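PDB 3KTB: arsenical resistance operon trans-acting repressor from Bacteroides vulgatus, which probably binds DNA as a member of the ArsD family, acting as a trans-acting repressor of an arsenical resistance operon. Local coordinates for residues A[8-13]-A[56-61]. Residues are numbered along the deposited sequence; the frame is centred on the assembly and turned at random.
Sequences EIFDPA and QVYVSN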
ATOM      1  N   GLU A   8      23.493   3.858 -15.710  1.00 59.15           N
ATOM      2  CA  GLU A   8      23.096   2.682 -14.949  1.00 64.25           C
ATOM      3  C   GLU A   8      23.320   1.463 -15.836  1.00 66.20           C
ATOM      4  O   GLU A   8      22.863   1.431 -16.972  1.00 72.47           O
ATOM      5  CB  GLU A   8      21.619   2.773 -14.581  1.00 62.89           C
ATOM      6  CG  GLU A   8      21.227   1.939 -13.385  1.00 67.20           C
ATOM      7  CD  GLU A   8      19.738   2.047 -13.095  1.00 78.25           C
ATOM      8  OE1 GLU A   8      19.220   1.212 -12.320  1.00 75.39           O
ATOM      9  OE2 GLU A   8      19.084   2.964 -13.651  1.00 83.23           O
ATOM     10  N   ILE A   9      24.028   0.470 -15.316  1.00 60.26           N
ATOM     11  CA  ILE A   9      24.427  -0.683 -16.107  1.00 59.53           C
ATOM     12  C   ILE A   9      23.773  -1.958 -15.564  1.00 58.22           C
ATOM     13  O   ILE A   9      23.875  -2.265 -14.368  1.00 55.67           O
ATOM     14  CB  ILE A   9      25.964  -0.858 -16.093  1.00 56.23           C
ATOM     15  CG1 ILE A   9      26.637   0.262 -16.889  1.00 58.07           C
ATOM     16  CG2 ILE A   9      26.352  -2.219 -16.648  1.00 54.26           C
ATOM     17  CD1 ILE A   9      28.140   0.315 -16.716  1.00 51.19           C
ATOM     18  N   PHE A  10      23.107  -2.695 -16.448  1.00 58.21           N
ATOM     19  CA  PHE A  10      22.469  -3.961 -16.080  1.00 58.15           C
ATOM     20  C   PHE A  10      23.311  -5.120 -16.575  1.00 57.26           C
ATOM     21  O   PHE A  10      23.329  -5.419 -17.766  1.00 62.86           O
ATOM     22  CB  PHE A  10      21.043  -4.004 -16.636  1.00 65.47           C
ATOM     23  CG  PHE A  10      20.151  -2.972 -16.018  1.00 69.51           C
ATOM     24  CD1 PHE A  10      19.154  -3.339 -15.122  1.00 70.80           C
ATOM     25  CD2 PHE A  10      20.361  -1.622 -16.274  1.00 66.63           C
ATOM     26  CE1 PHE A  10      18.359  -2.384 -14.514  1.00 70.86           C
ATOM     27  CE2 PHE A  10      19.569  -0.661 -15.677  1.00 71.49           C
ATOM     28  CZ  PHE A  10      18.563  -1.043 -14.794  1.00 74.36           C
ATOM     29  N   ASP A  11      24.058  -5.742 -15.670  1.00 52.85           N
ATOM     30  CA  ASP A  11      24.906  -6.853 -16.073  1.00 54.39           C
ATOM     31  C   ASP A  11      24.071  -8.092 -16.395  1.00 63.90           C
ATOM     32  O   ASP A  11      22.899  -8.171 -16.016  1.00 56.93           O
ATOM     33  CB  ASP A  11      25.897  -7.185 -14.968  1.00 53.10           C
ATOM     34  CG  ASP A  11      26.876  -6.039 -14.693  1.00 52.56           C
ATOM     35  OD1 ASP A  11      27.610  -5.635 -15.615  1.00 50.35           O
ATOM     36  OD2 ASP A  11      26.897  -5.548 -13.546  1.00 49.35           O
ATOM     37  N   PRO A  12      24.670  -9.055 -17.118  1.00 67.52           N
ATOM     38  CA  PRO A  12      24.118 -10.411 -17.133  1.00 70.93           C
ATOM     39  C   PRO A  12      24.134 -10.988 -15.721  1.00 71.17           C
ATOM     40  O   PRO A  12      24.628 -10.332 -14.787  1.00 64.25           O
ATOM     41  CB  PRO A  12      25.109 -11.183 -18.008  1.00 64.29           C
ATOM     42  CG  PRO A  12      25.709 -10.155 -18.896  1.00 67.01           C
ATOM     43  CD  PRO A  12      25.760  -8.887 -18.096  1.00 64.95           C
ATOM     44  N   ALA A  13      23.599 -12.199 -15.566  1.00 68.30           N
ATOM     45  CA  ALA A  13      23.752 -12.932 -14.321  1.00 62.80           C
ATOM     46  C   ALA A  13      25.214 -13.363 -14.212  1.00 56.17           C
ATOM     47  O   ALA A  13      25.752 -14.032 -15.105  1.00 58.45           O
ATOM     48  CB  ALA A  13      22.794 -14.164 -14.270  1.00 52.59           C
ATOM     49  N   GLN A  56      14.569  -8.606  -9.580  1.00100.69           N
ATOM     50  CA  GLN A  56      13.334  -7.818  -9.587  1.00110.77           C
ATOM     51  C   GLN A  56      13.502  -6.470 -10.288  1.00105.88           C
ATOM     52  O   GLN A  56      12.529  -5.896 -10.794  1.00102.85           O
ATOM     53  CB  GLN A  56      12.783  -7.626  -8.167  1.00121.24           C
ATOM     54  CG  GLN A  56      11.365  -7.047  -8.121  1.00135.71           C
ATOM     55  CD  GLN A  56      10.399  -7.905  -7.308  1.00145.43           C
ATOM     56  OE1 GLN A  56      10.821  -8.744  -6.506  1.00148.05           O
ATOM     57  NE2 GLN A  56       9.099  -7.695  -7.511  1.00147.40           N
ATOM     58  N   VAL A  57      14.737  -5.972 -10.325  1.00 95.53           N
ATOM     59  CA  VAL A  57      15.003  -4.696 -10.972  1.00 91.92           C
ATOM     60  C   VAL A  57      14.910  -4.810 -12.500  1.00 84.86           C
ATOM     61  O   VAL A  57      14.595  -3.832 -13.173  1.00 76.63           O
ATOM     62  CB  VAL A  57      16.366  -4.101 -10.541  1.00 91.34           C
ATOM     63  CG1 VAL A  57      17.510  -4.829 -11.220  1.00 85.04           C
ATOM     64  CG2 VAL A  57      16.414  -2.612 -10.855  1.00 96.19           C
ATOM     65  N   TYR A  58      15.171  -6.004 -13.037  1.00 82.78           N
ATOM     66  CA  TYR A  58      15.093  -6.244 -14.480  1.00 85.82           C
ATOM     67  C   TYR A  58      13.638  -6.309 -14.926  1.00 99.76           C
ATOM     68  O   TYR A  58      13.328  -6.246 -16.125  1.00105.12           O
ATOM     69  CB  TYR A  58      15.838  -7.533 -14.863  1.00 82.46           C
ATOM     70  CG  TYR A  58      17.349  -7.419 -14.719  1.00 76.40           C
ATOM     71  CD1 TYR A  58      18.182  -7.398 -15.839  1.00 73.09           C
ATOM     72  CD2 TYR A  58      17.933  -7.303 -13.468  1.00 75.39           C
ATOM     73  CE1 TYR A  58      19.552  -7.281 -15.715  1.00 71.19           C
ATOM     74  CE2 TYR A  58      19.315  -7.183 -13.323  1.00 75.58           C
ATOM     75  CZ  TYR A  58      20.118  -7.172 -14.450  1.00 74.31           C
ATOM     76  OH  TYR A  58      21.481  -7.055 -14.300  1.00 72.37           O
ATOM     77  N   VAL A  59      12.744  -6.429 -13.948  1.00102.13           N
ATOM     78  CA  VAL A  59      11.307  -6.351 -14.206  1.00105.71           C
ATOM     79  C   VAL A  59      10.790  -4.930 -13.966  1.00103.57           C
ATOM     80  O   VAL A  59      10.270  -4.291 -14.878  1.00104.41           O
ATOM     81  CB  VAL A  59      10.514  -7.339 -13.320  1.00101.35           C
ATOM     82  CG1 VAL A  59       9.025  -7.154 -13.536  1.00109.58           C
ATOM     83  CG2 VAL A  59      10.928  -8.774 -13.611  1.00 95.98           C
ATOM     84  N   SER A  60      10.960  -4.446 -12.734  1.00103.19           N
ATOM     85  CA  SER A  60      10.442  -3.145 -12.302  1.00104.34           C
ATOM     86  C   SER A  60      10.842  -2.004 -13.227  1.00107.39           C
ATOM     87  O   SER A  60      10.082  -1.047 -13.418  1.00112.81           O
ATOM     88  CB  SER A  60      10.883  -2.833 -10.867  1.00101.48           C
ATOM     89  OG  SER A  60      12.296  -2.724 -10.765  1.00100.82           O
ATOM     90  N   ASN A  61      12.040  -2.103 -13.795  1.00102.79           N
ATOM     91  CA  ASN A  61      12.496  -1.122 -14.768  1.00 97.10           C
ATOM     92  C   ASN A  61      11.894  -1.433 -16.133  1.00 98.48           C
ATOM     93  O   ASN A  61      12.310  -2.383 -16.811  1.00 90.69           O
ATOM     94  CB  ASN A  61      14.021  -1.087 -14.828  1.00 89.24           C
ATOM     95  CG  ASN A  61      14.551   0.183 -15.466  1.00 88.07           C
ATOM     96  OD1 ASN A  61      14.419   0.384 -16.676  1.00 90.96           O
ATOM     97  ND2 ASN A  61      15.164   1.047 -14.654  1.00 82.02           N
TER
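Phe10 and Tyr58 form a T-shaped aromatic pair between strand 7-11 and the short helix 57-60. The Phe10 ring turns its edge to the Tyr58 face, with centroids 5.4 Å apart and planes at 88°; CD1 sits above the centre of the phenol. The two side chains run past each other in opposite directions, which brings Phe10 CB to 3.7 Å from Tyr58 CE1, near the phenol's hydroxyl end. On Tyr58, CG lies anti to the carbonyl carbon (chi1 -70°), and the long side chain reaches from the helix across to the backbone of Asp11.

Packing continues along the Phe10 ring. Its CE1 lies 4.2 Å from CG2 of Val57, and Val57 CG1 is equally near, so both methyls of the isopropyl group bear on that ring atom from one side, at an oblique angle. At the far end the amide of Asn61 approaches the ring obliquely, with Phe10 CZ 4.0 Å from Asn61 ND2 and the ring and amide planes inclined at 66°. Val64 and Leu80 also pack on Phe10, while His49 meets its ring at a slant.

The polar link is a very short hydrogen bond from Tyr58 OH to Asp11 O, 2.5 Å, with the carbonyl oxygen at the edge of the phenol, near its plane. It ties the helix to the main chain at Asp11. The Asp11 carboxylate has other partners, bonding Tyr91 and forming a salt bridge with Arg48.

This strand-to-helix packing, with strand 7-11 inside a mixed four-stranded sheet beside parallel strand 47-50, belongs to the alpha-beta-alpha sandwich of the thioredoxin-like ArsD family.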